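Local coordinates for protein glycoside hydrolase, family 11\:clostridium cellulosome enzyme, dockerin type i\:polysaccharide (Clostridium thermocellum, PDB 2C71) that hydrolyses acetyl ester groups on xylan as a metal-dependent family 4 carbohydrate esterase involved in plant cell-wall degradation, at residues I61-W66 with K99-P104; K33-V38 with F182-E187; V7-D12 with I152-V157. All blocks are in the same frame, centred on the assembly; numbering follows the deposited sequence.

Contact 1: I61-W66 with K99-P104; sequences IGNHSW and KFFRPP. With MG (magnesium ion), chain B.
His64 and Arg102 meet at the metal site of the NodB-homology fold, where the imidazole is strung between a magnesium ion and a backbone carbonyl. NE2 binds the magnesium at 2.2 Å, and four waters with OD1 of Asp13 bring the ligands to six. ND1 donates to Arg102 O over 2.8 Å. That oxygen lies close to the imidazole plane, although ND1 stands 41° out of the carbonyl plane. With His64 CG anti to the backbone N (chi1 -165°), ND1 is turned toward this carbonyl while NE2 meets the metal. Histidine suits the place: the ND1 proton is spent on the carbonyl, which fixes the ring's rotation and leaves the NE2 lone pair for magnesium. Arg102 CB and CG pass at a slant, CB 3.8 Å from His64 ND1, and the guanidinium leads away to a salt bridge with Asp12.

A single beta bridge pairs Asn63 with Phe101. Asn63 N donates to Phe100 O (2.9 Å), and Arg102 N to Asn63 O (3.0 Å). Gly62, lacking a side chain, lets Phe100 O approach its CA. Asn63 OD1 closes an Asx turn on Ser65 N. Phe101 CD1 rests 3.3 Å from Asn63 O.

Contact 2: K33-V38 with F182-E187; sequences KATFMV and FVTLTE
The capping box at the start of helix 185-192 sets Thr184 and Leu185 against Thr35. Glu187 N donates to Thr184 OG1 at 3.1 Å, and Thr184 N returns a bond to Glu187 OE1 at 2.9 Å, meeting that oxygen from above the carboxylate plane. Threonine serves as the N-cap because OG1 sits between the backbone N and the carbonyl carbon (chi1 68°), turned to the helix's first turn, while CG2 is left to pack 3.7 Å from Ala34 O. Leu185 N, at the same helix end, donates across the contact to Thr35 OG1 over 3.1 Å.

Thr35 belongs to strand 35-38 of the central parallel sheet, so its hydroxyl ties the helix start to a sheet strand. Its methyl, CG2, lies 3.9 Å from Leu185 CD1, the two side chains crossing at about a right angle; Met37 SD touches the same CD1 from further along the strand. Three waters bridge the two segments. One donates to both Lys33 O and Val183 O, one joins Lys33 N to Phe182 O, and a third accepts from Thr35 OG1 and donates to Val183 O. The aliphatic chain of Lys33 crosses Glu187, with CD 3.9 Å from OE2, but the ammonium does not touch the carboxylate: Lys33 NZ is 5.7 Å from Glu187 OE2.

Contact 3: V7-D12 with I152-V157; sequences VALTFD and ILLHDV
Phe11 and Leu154 lie side by side on one face of two parallel strands, pointing the same way, with Phe11 ring atom CD1 3.9 Å from Leu154 CB. They are bridged positions on that face, and in both CG stands anti to the carbonyl carbon, which together bring ring and leucine chain alongside each other. The edge of the Phe11 ring also faces the backbone at Asp156 N, and helix 17-30 touches the ring from outside the pair. Leu9 CD1, in one of its two conformers, rests in the notch formed by Leu154 CD1, at 3.7 Å, and Ile152 CG2. The other branch of Ile152 ends in CD1, 4.2 Å from Val7 CB. Beta-branched, aliphatic and aromatic side chains suit this buried face.

The opposite face, bearing Thr10, Asp12, Leu153 and His155, is more polar. Thr10 OG1, between its backbone N and carbonyl carbon (chi1 75°), reaches across to donate to Ile152 O at 2.7 Å. That carbonyl is gripped twice, by the hydroxyl and by Thr10 N, and OG1 also bonds Arg102 NH2. Asp12 crosses Leu153 at about a right angle, its OD2 3.8 Å from Leu153 CD2, while OD1 has Arg102 as partner. One of the magnesium-bound waters spans Asp12 OD2 and His155 NE2; His155 ND1 is held by Asp128.

Between the faces, the backbones alternate as donor and acceptor: Ile152 N to Ala8 O, Leu154 N to Thr10 O, Asp12 N to Leu154 O. Where strand 151-155 ends, Asp156 N still donates to Asp12 O, and Asp156 OD2 turns to Thr20. The strands cross at -37°, in keeping with a strongly twisted, curled parallel sheet. Polar residues gathered at the C-terminal ends of such strands, around the metal, are characteristic of the distorted beta/alpha barrel of polysaccharide deacetylase relatives.

Along the chain the six segments come as 7-12, 33-38, 61-66, 99-104, 152-157 and 182-187. Contacts 2 and 3 therefore interlock, and both segments of contact 1 fall between the halves of each. Strands 151-155, 6-12, 35-38 and 60-63 are successive neighbours in one curled parallel sheet, with contact 3 joining the first two, contact 2 attaching helix 185-192 to the third, and contact 1 starting from the fourth. Contacts 2 and 3 have centres about 8 Å apart; each lies about 12 Å from the centre of contact 1. A probable hydrogen bond from Met37 N to Phe11 O joins contacts 2 and 3, and a shared magnesium-bound water ties contacts 1 and 3 to the metal site.

Contact 1: I61-W66 with K99-P104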
loop_
_atom_site.group_PDB
_atom_site.type_symbol
_atom_site.label_atom_id
_atom_site.label_comp_id
_atom_site.label_asym_id
_atom_site.label_seq_id
_atom_site.Cartn_x
_atom_site.Cartn_y
_atom_site.Cartn_z
ATOM N N ILE A 61 -2.178 6.805 -3.670
ATOM C CA ILE A 61 -1.259 5.947 -4.413
ATOM C C ILE A 61 0.165 6.237 -3.920
ATOM O O ILE A 61 0.606 7.402 -3.877
ATOM C CB ILE A 61 -1.367 6.212 -5.945
ATOM C CG1 ILE A 61 -2.802 5.935 -6.427
ATOM C CG2 ILE A 61 -0.340 5.362 -6.678
ATOM C CD1 ILE A 61 -3.007 6.284 -7.894
ATOM N N GLY A 62 0.870 5.168 -3.573
ATOM C CA GLY A 62 2.282 5.221 -3.272
ATOM C C GLY A 62 3.099 4.382 -4.243
ATOM O O GLY A 62 2.594 3.798 -5.196
ATOM N N ASN A 63 4.421 4.373 -4.003
ATOM C CA ASN A 63 5.393 3.817 -4.944
ATOM C C ASN A 63 5.923 2.476 -4.415
ATOM O O ASN A 63 6.449 2.440 -3.291
ATOM C CB ASN A 63 6.516 4.858 -5.088
ATOM C CG ASN A 63 7.508 4.598 -6.168
ATOM O OD1 ASN A 63 8.002 3.473 -6.350
ATOM N ND2 ASN A 63 7.888 5.653 -6.904
ATOM N N HIS A 64 5.783 1.387 -5.201
ATOM C CA HIS A 64 6.356 0.085 -4.826
ATOM C C HIS A 64 7.444 -0.302 -5.860
ATOM O O HIS A 64 7.686 -1.505 -6.093
ATOM C CB HIS A 64 5.226 -0.964 -4.797
ATOM C CG HIS A 64 5.549 -2.261 -4.094
ATOM N ND1 HIS A 64 6.345 -2.347 -2.965
ATOM C CD2 HIS A 64 5.088 -3.523 -4.322
ATOM C CE1 HIS A 64 6.407 -3.618 -2.570
ATOM N NE2 HIS A 64 5.642 -4.347 -3.367
ATOM N N SER A 65 8.089 0.714 -6.453
ATOM C CA SER A 65 9.170 0.524 -7.429
ATOM C C SER A 65 8.677 0.166 -8.824
ATOM O O SER A 65 7.479 -0.111 -9.009
ATOM C CB SER A 65 10.223 -0.497 -6.969
ATOM O OG SER A 65 10.005 -1.800 -7.520
ATOM N N TRP A 66 9.609 0.165 -9.787
ATOM C CA TRP A 66 9.251 -0.154 -11.166
ATOM C C TRP A 66 8.870 -1.624 -11.351
ATOM O O TRP A 66 8.102 -1.945 -12.276
ATOM C CB TRP A 66 10.403 0.226 -12.111
ATOM C CG TRP A 66 10.075 0.036 -13.550
ATOM C CD1 TRP A 66 10.522 -0.958 -14.368
ATOM C CD2 TRP A 66 9.223 0.857 -14.341
ATOM N NE1 TRP A 66 9.986 -0.807 -15.632
ATOM C CE2 TRP A 66 9.179 0.299 -15.635
ATOM C CE3 TRP A 66 8.487 2.008 -14.079
ATOM C CZ2 TRP A 66 8.402 0.868 -16.663
ATOM C CZ3 TRP A 66 7.719 2.558 -15.093
ATOM C CH2 TRP A 66 7.690 1.993 -16.364
ATOM N N LYS A 99 3.967 10.184 -1.962
ATOM C CA LYS A 99 4.646 10.682 -0.764
ATOM C C LYS A 99 5.274 9.542 0.038
ATOM O O LYS A 99 6.024 9.768 0.986
ATOM C CB LYS A 99 3.671 11.464 0.118
ATOM C CG LYS A 99 3.266 12.815 -0.447
ATOM C CD LYS A 99 2.743 13.734 0.646
ATOM C CE LYS A 99 1.334 14.213 0.338
ATOM N NZ LYS A 99 0.486 14.269 1.560
ATOM N N PHE A 100 4.954 8.317 -0.363
ATOM C CA PHE A 100 5.328 7.103 0.362
ATOM C C PHE A 100 5.894 6.050 -0.587
ATOM O O PHE A 100 5.456 5.951 -1.738
ATOM C CB PHE A 100 4.111 6.539 1.083
ATOM C CG PHE A 100 3.564 7.457 2.154
ATOM C CD1 PHE A 100 4.137 7.480 3.391
ATOM C CD2 PHE A 100 2.513 8.296 1.910
ATOM C CE1 PHE A 100 3.664 8.353 4.378
ATOM C CE2 PHE A 100 2.022 9.156 2.881
ATOM C CZ PHE A 100 2.598 9.197 4.110
ATOM N N PHE A 101 6.841 5.301 -0.051
ATOM C CA PHE A 101 7.528 4.192 -0.749
ATOM C C PHE A 101 7.447 2.952 0.117
ATOM O O PHE A 101 7.728 3.021 1.316
ATOM C CB PHE A 101 9.004 4.575 -0.947
ATOM C CG PHE A 101 9.897 3.474 -1.485
ATOM C CD1 PHE A 101 9.636 2.881 -2.711
ATOM C CD2 PHE A 101 10.999 3.070 -0.774
ATOM C CE1 PHE A 101 10.505 1.877 -3.203
ATOM C CE2 PHE A 101 11.855 2.096 -1.285
ATOM C CZ PHE A 101 11.608 1.530 -2.499
ATOM N N ARG A 102 7.129 1.811 -0.479
ATOM C CA ARG A 102 7.229 0.536 0.188
ATOM C C ARG A 102 8.297 -0.273 -0.500
ATOM O O ARG A 102 8.147 -0.639 -1.687
ATOM C CB ARG A 102 5.949 -0.278 0.138
ATOM C CG ARG A 102 6.155 -1.629 0.832
ATOM C CD ARG A 102 4.916 -2.247 1.303
ATOM N NE ARG A 102 4.270 -1.505 2.365
ATOM C CZ ARG A 102 2.955 -1.324 2.517
ATOM N NH1 ARG A 102 2.082 -1.778 1.624
ATOM N NH2 ARG A 102 2.503 -0.625 3.544
ATOM N N PRO A 103 9.418 -0.557 0.171
ATOM C CA PRO A 103 10.501 -1.304 -0.482
ATOM C C PRO A 103 10.014 -2.676 -0.912
ATOM O O PRO A 103 9.356 -3.400 -0.136
ATOM C CB PRO A 103 11.599 -1.421 0.594
ATOM C CG PRO A 103 11.268 -0.440 1.576
ATOM C CD PRO A 103 9.775 -0.146 1.526
ATOM N N PRO A 104 10.387 -3.096 -2.131
ATOM C CA PRO A 104 10.156 -4.505 -2.537
ATOM C C PRO A 104 10.723 -5.432 -1.492
ATOM O O PRO A 104 11.883 -5.299 -1.048
ATOM C CB PRO A 104 10.882 -4.596 -3.878
ATOM C CG PRO A 104 10.745 -3.201 -4.427
ATOM C CD PRO A 104 10.973 -2.313 -3.218
HETATM MG MG MG B . 5.484 -6.559 -3.400
HETATM O O HOH W 1 1.628 8.656 -1.566
HETATM O O HOH W 2 4.398 -6.706 -1.677
HETATM O O HOH W 3 6.886 -6.611 -4.887
HETATM O O HOH W 4 5.353 -8.627 -3.592
HETATM O O HOH W 5 7.133 -6.760 -1.971
#

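Contact 2: K33-V38 with F182-E187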
loop_
_atom_site.group_PDB
_atom_site.type_symbol
_atom_site.label_atom_id
_atom_site.label_comp_id
_atom_site.label_asym_id
_atom_site.label_seq_id
_atom_site.Cartn_x
_atom_site.Cartn_y
_atom_site.Cartn_z
ATOM N N LYS A 33 -11.542 4.250 2.693
ATOM C CA LYS A 33 -10.359 4.727 1.945
ATOM C C LYS A 33 -9.158 3.896 2.274
ATOM O O LYS A 33 -8.994 3.483 3.412
ATOM C CB LYS A 33 -10.079 6.211 2.289
ATOM C CG LYS A 33 -11.264 7.145 1.848
ATOM C CD LYS A 33 -11.019 8.589 2.155
ATOM C CE LYS A 33 -12.299 9.456 1.803
ATOM N NZ LYS A 33 -13.614 9.001 2.451
ATOM N N ALA A 34 -8.273 3.732 1.303
ATOM C CA ALA A 34 -7.061 2.904 1.449
ATOM C C ALA A 34 -5.945 3.522 0.626
ATOM O O ALA A 34 -6.110 4.544 -0.036
ATOM C CB ALA A 34 -7.338 1.471 1.066
ATOM N N THR A 35 -4.787 2.863 0.663
ATOM C CA THR A 35 -3.601 3.280 -0.073
ATOM C C THR A 35 -3.093 2.106 -0.909
ATOM O O THR A 35 -2.989 0.994 -0.387
ATOM C CB THR A 35 -2.492 3.779 0.855
ATOM O OG1 THR A 35 -3.029 4.786 1.739
ATOM C CG2 THR A 35 -1.317 4.366 0.106
ATOM N N PHE A 36 -2.792 2.356 -2.165
ATOM C CA PHE A 36 -2.272 1.346 -3.113
ATOM C C PHE A 36 -0.825 1.675 -3.432
ATOM O O PHE A 36 -0.544 2.766 -3.931
ATOM C CB PHE A 36 -3.118 1.321 -4.385
ATOM C CG PHE A 36 -4.513 0.838 -4.147
ATOM C CD1 PHE A 36 -5.520 1.689 -3.689
ATOM C CD2 PHE A 36 -4.824 -0.515 -4.317
ATOM C CE1 PHE A 36 -6.766 1.182 -3.405
ATOM C CE2 PHE A 36 -6.090 -0.997 -4.038
ATOM C CZ PHE A 36 -7.056 -0.120 -3.588
ATOM N N MET A 37 0.067 0.746 -3.155
ATOM C CA MET A 37 1.510 0.876 -3.442
ATOM C C MET A 37 1.733 0.140 -4.758
ATOM O O MET A 37 1.698 -1.099 -4.810
ATOM C CB MET A 37 2.364 0.308 -2.297
ATOM C CG MET A 37 1.999 0.842 -0.937
ATOM S SD MET A 37 2.026 2.629 -0.693
ATOM C CE MET A 37 3.810 2.873 -0.587
ATOM N N VAL A 38 1.867 0.917 -5.822
ATOM C CA VAL A 38 1.805 0.371 -7.195
ATOM C C VAL A 38 3.179 0.180 -7.794
ATOM O O VAL A 38 4.185 0.814 -7.431
ATOM C CB VAL A 38 0.927 1.253 -8.110
ATOM C CG1 VAL A 38 -0.497 1.339 -7.567
ATOM C CG2 VAL A 38 1.518 2.606 -8.349
ATOM N N PHE A 182 -10.747 3.872 9.247
ATOM C CA PHE A 182 -9.788 3.605 8.177
ATOM C C PHE A 182 -9.399 4.909 7.457
ATOM O O PHE A 182 -10.259 5.703 7.085
ATOM C CB PHE A 182 -10.399 2.642 7.162
ATOM C CG PHE A 182 -10.574 1.240 7.676
ATOM C CD1 PHE A 182 -11.704 0.847 8.359
ATOM C CD2 PHE A 182 -9.557 0.312 7.519
ATOM C CE1 PHE A 182 -11.815 -0.453 8.830
ATOM C CE2 PHE A 182 -9.676 -0.953 8.011
ATOM C CZ PHE A 182 -10.797 -1.333 8.674
ATOM N N VAL A 183 -8.091 5.106 7.293
ATOM C CA VAL A 183 -7.553 6.310 6.702
ATOM C C VAL A 183 -6.472 5.970 5.683
ATOM O O VAL A 183 -5.874 4.874 5.717
ATOM C CB VAL A 183 -6.993 7.234 7.809
ATOM C CG1 VAL A 183 -8.187 7.771 8.689
ATOM C CG2 VAL A 183 -5.935 6.573 8.649
ATOM N N THR A 184 -6.206 6.919 4.784
ATOM C CA THR A 184 -5.044 6.813 3.886
ATOM C C THR A 184 -3.766 7.028 4.694
ATOM O O THR A 184 -3.815 7.507 5.824
ATOM C CB THR A 184 -5.100 7.824 2.744
ATOM O OG1 THR A 184 -4.943 9.119 3.296
ATOM C CG2 THR A 184 -6.375 7.711 1.892
ATOM N N LEU A 185 -2.597 6.736 4.102
ATOM C CA LEU A 185 -1.333 7.018 4.797
ATOM C C LEU A 185 -1.188 8.496 5.094
ATOM O O LEU A 185 -0.787 8.869 6.203
ATOM C CB LEU A 185 -0.130 6.497 4.000
ATOM C CG LEU A 185 0.002 4.974 3.954
ATOM C CD1 LEU A 185 1.184 4.576 3.035
ATOM C CD2 LEU A 185 0.220 4.397 5.320
ATOM N N THR A 186 -1.485 9.350 4.136
ATOM C CA THR A 186 -1.353 10.787 4.368
ATOM C C THR A 186 -2.257 11.196 5.517
ATOM O O THR A 186 -1.852 11.995 6.384
ATOM C CB THR A 186 -1.628 11.616 3.081
ATOM O OG1 THR A 186 -0.495 11.499 2.203
ATOM C CG2 THR A 186 -1.885 13.084 3.342
ATOM N N GLU A 187 -3.489 10.707 5.526
ATOM C CA GLU A 187 -4.416 11.046 6.578
ATOM C C GLU A 187 -3.940 10.538 7.934
ATOM O O GLU A 187 -4.085 11.217 8.962
ATOM C CB GLU A 187 -5.785 10.493 6.256
ATOM C CG GLU A 187 -6.541 11.197 5.157
ATOM C CD GLU A 187 -7.732 10.416 4.564
ATOM O OE1 GLU A 187 -8.025 9.221 4.954
ATOM O OE2 GLU A 187 -8.405 11.007 3.622
HETATM O O HOH W 6 -7.395 2.528 5.367
HETATM O O HOH W 7 -12.348 5.207 5.330
HETATM O O HOH W 8 -4.284 3.531 3.842
#

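Contact 3: V7-D12 with I152-V157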
loop_
_atom_site.group_PDB
_atom_site.type_symbol
_atom_site.label_atom_id
_atom_site.label_comp_id
_atom_site.label_asym_id
_atom_site.label_seq_id
_atom_site.Cartn_x
_atom_site.Cartn_y
_atom_site.Cartn_z
ATOM N N VAL A 7 -6.429 3.114 11.603
ATOM C CA VAL A 7 -5.533 2.191 10.863
ATOM C C VAL A 7 -5.515 2.601 9.419
ATOM O O VAL A 7 -6.445 3.230 8.905
ATOM C CB VAL A 7 -5.958 0.704 10.970
ATOM C CG1 VAL A 7 -5.559 0.097 12.365
ATOM C CG2 VAL A 7 -7.487 0.566 10.664
ATOM N N ALA A 8 -4.461 2.153 8.746
ATOM C CA ALA A 8 -4.296 2.370 7.316
ATOM C C ALA A 8 -4.228 1.023 6.592
ATOM O O ALA A 8 -3.255 0.301 6.721
ATOM C CB ALA A 8 -3.070 3.174 7.054
ATOM N N LEU A 9 -5.220 0.779 5.786
ATOM C CA LEU A 9 -5.285 -0.401 5.004
ATOM C C LEU A 9 -4.501 -0.116 3.697
ATOM O O LEU A 9 -4.817 0.872 3.004
ATOM C CB LEU A 9 -6.781 -0.659 4.819
ATOM C CG LEU A 9 -7.159 -1.900 4.040
ATOM C CD1 LEU A 9 -6.738 -3.168 4.752
ATOM C CD2 LEU A 9 -8.675 -1.866 3.763
ATOM N N THR A 10 -3.480 -0.930 3.361
ATOM C CA THR A 10 -2.623 -0.680 2.220
ATOM C C THR A 10 -2.470 -1.963 1.390
ATOM O O THR A 10 -2.567 -3.075 1.928
ATOM C CB THR A 10 -1.244 -0.126 2.624
ATOM O OG1 THR A 10 -0.432 -1.153 3.157
ATOM C CG2 THR A 10 -1.344 1.050 3.608
ATOM N N PHE A 11 -2.282 -1.779 0.077
ATOM C CA PHE A 11 -2.307 -2.892 -0.869
ATOM C C PHE A 11 -1.146 -2.778 -1.834
ATOM O O PHE A 11 -1.010 -1.780 -2.529
ATOM C CB PHE A 11 -3.598 -2.872 -1.676
ATOM C CG PHE A 11 -4.825 -3.074 -0.841
ATOM C CD1 PHE A 11 -5.229 -4.364 -0.496
ATOM C CD2 PHE A 11 -5.585 -1.997 -0.380
ATOM C CE1 PHE A 11 -6.337 -4.568 0.328
ATOM C CE2 PHE A 11 -6.684 -2.209 0.430
ATOM C CZ PHE A 11 -7.034 -3.479 0.777
ATOM N N ASP A 12 -0.321 -3.819 -1.897
ATOM C CA ASP A 12 0.821 -3.844 -2.808
ATOM C C ASP A 12 0.492 -4.526 -4.137
ATOM O O ASP A 12 -0.440 -5.328 -4.219
ATOM C CB ASP A 12 2.016 -4.535 -2.149
ATOM C CG ASP A 12 2.701 -3.658 -1.119
ATOM O OD1 ASP A 12 2.361 -2.459 -1.035
ATOM O OD2 ASP A 12 3.579 -4.169 -0.392
ATOM N N ILE A 152 -1.482 -1.626 7.776
ATOM C CA ILE A 152 -1.778 -3.022 7.414
ATOM C C ILE A 152 -1.285 -3.251 5.993
ATOM O O ILE A 152 -1.700 -2.535 5.071
ATOM C CB ILE A 152 -3.295 -3.273 7.443
ATOM C CG1 ILE A 152 -3.923 -2.953 8.815
ATOM C CG2 ILE A 152 -3.576 -4.720 7.038
ATOM C CD1 ILE A 152 -5.403 -2.843 8.777
ATOM N N LEU A 153 -0.390 -4.210 5.803
ATOM C CA LEU A 153 0.204 -4.564 4.508
ATOM C C LEU A 153 -0.542 -5.797 3.964
ATOM O O LEU A 153 -0.377 -6.918 4.473
ATOM C CB LEU A 153 1.676 -4.812 4.645
ATOM C CG LEU A 153 2.475 -4.993 3.337
ATOM C CD1 LEU A 153 3.966 -4.994 3.673
ATOM C CD2 LEU A 153 2.119 -6.212 2.518
ATOM N N LEU A 154 -1.389 -5.589 2.949
ATOM C CA LEU A 154 -2.025 -6.619 2.158
ATOM C C LEU A 154 -1.585 -6.479 0.706
ATOM O O LEU A 154 -0.900 -5.539 0.334
ATOM C CB LEU A 154 -3.565 -6.535 2.301
ATOM C CG LEU A 154 -4.092 -6.832 3.691
ATOM C CD1 LEU A 154 -5.595 -6.492 3.760
ATOM C CD2 LEU A 154 -3.855 -8.331 4.066
ATOM N N HIS A 155 -2.004 -7.438 -0.122
ATOM C CA HIS A 155 -1.729 -7.394 -1.567
ATOM C C HIS A 155 -3.060 -7.347 -2.295
ATOM O O HIS A 155 -3.934 -8.204 -2.077
ATOM C CB HIS A 155 -0.989 -8.670 -2.010
ATOM C CG HIS A 155 0.380 -8.784 -1.411
ATOM N ND1 HIS A 155 0.607 -9.156 -0.104
ATOM C CD2 HIS A 155 1.596 -8.499 -1.937
ATOM C CE1 HIS A 155 1.907 -9.101 0.142
ATOM N NE2 HIS A 155 2.530 -8.696 -0.953
ATOM N N ASP A 156 -3.213 -6.405 -3.229
ATOM C CA ASP A 156 -4.378 -6.501 -4.134
ATOM C C ASP A 156 -4.121 -7.515 -5.206
ATOM O O ASP A 156 -5.080 -8.101 -5.738
ATOM C CB ASP A 156 -4.897 -5.184 -4.667
ATOM C CG ASP A 156 -3.843 -4.314 -5.313
ATOM O OD1 ASP A 156 -2.732 -4.187 -4.761
ATOM O OD2 ASP A 156 -4.223 -3.658 -6.339
ATOM N N VAL A 157 -2.865 -7.757 -5.583
ATOM C CA VAL A 157 -2.538 -8.606 -6.701
ATOM C C VAL A 157 -1.522 -9.666 -6.245
ATOM O O VAL A 157 -0.450 -9.334 -5.744
ATOM C CB VAL A 157 -1.939 -7.752 -7.856
ATOM C CG1 VAL A 157 -1.684 -8.637 -9.072
ATOM C CG2 VAL A 157 -2.919 -6.625 -8.249
HETATM O O HOH W 9 -1.057 -2.203 -5.521
HETATM O O HOH W 2 4.398 -6.706 -1.677
#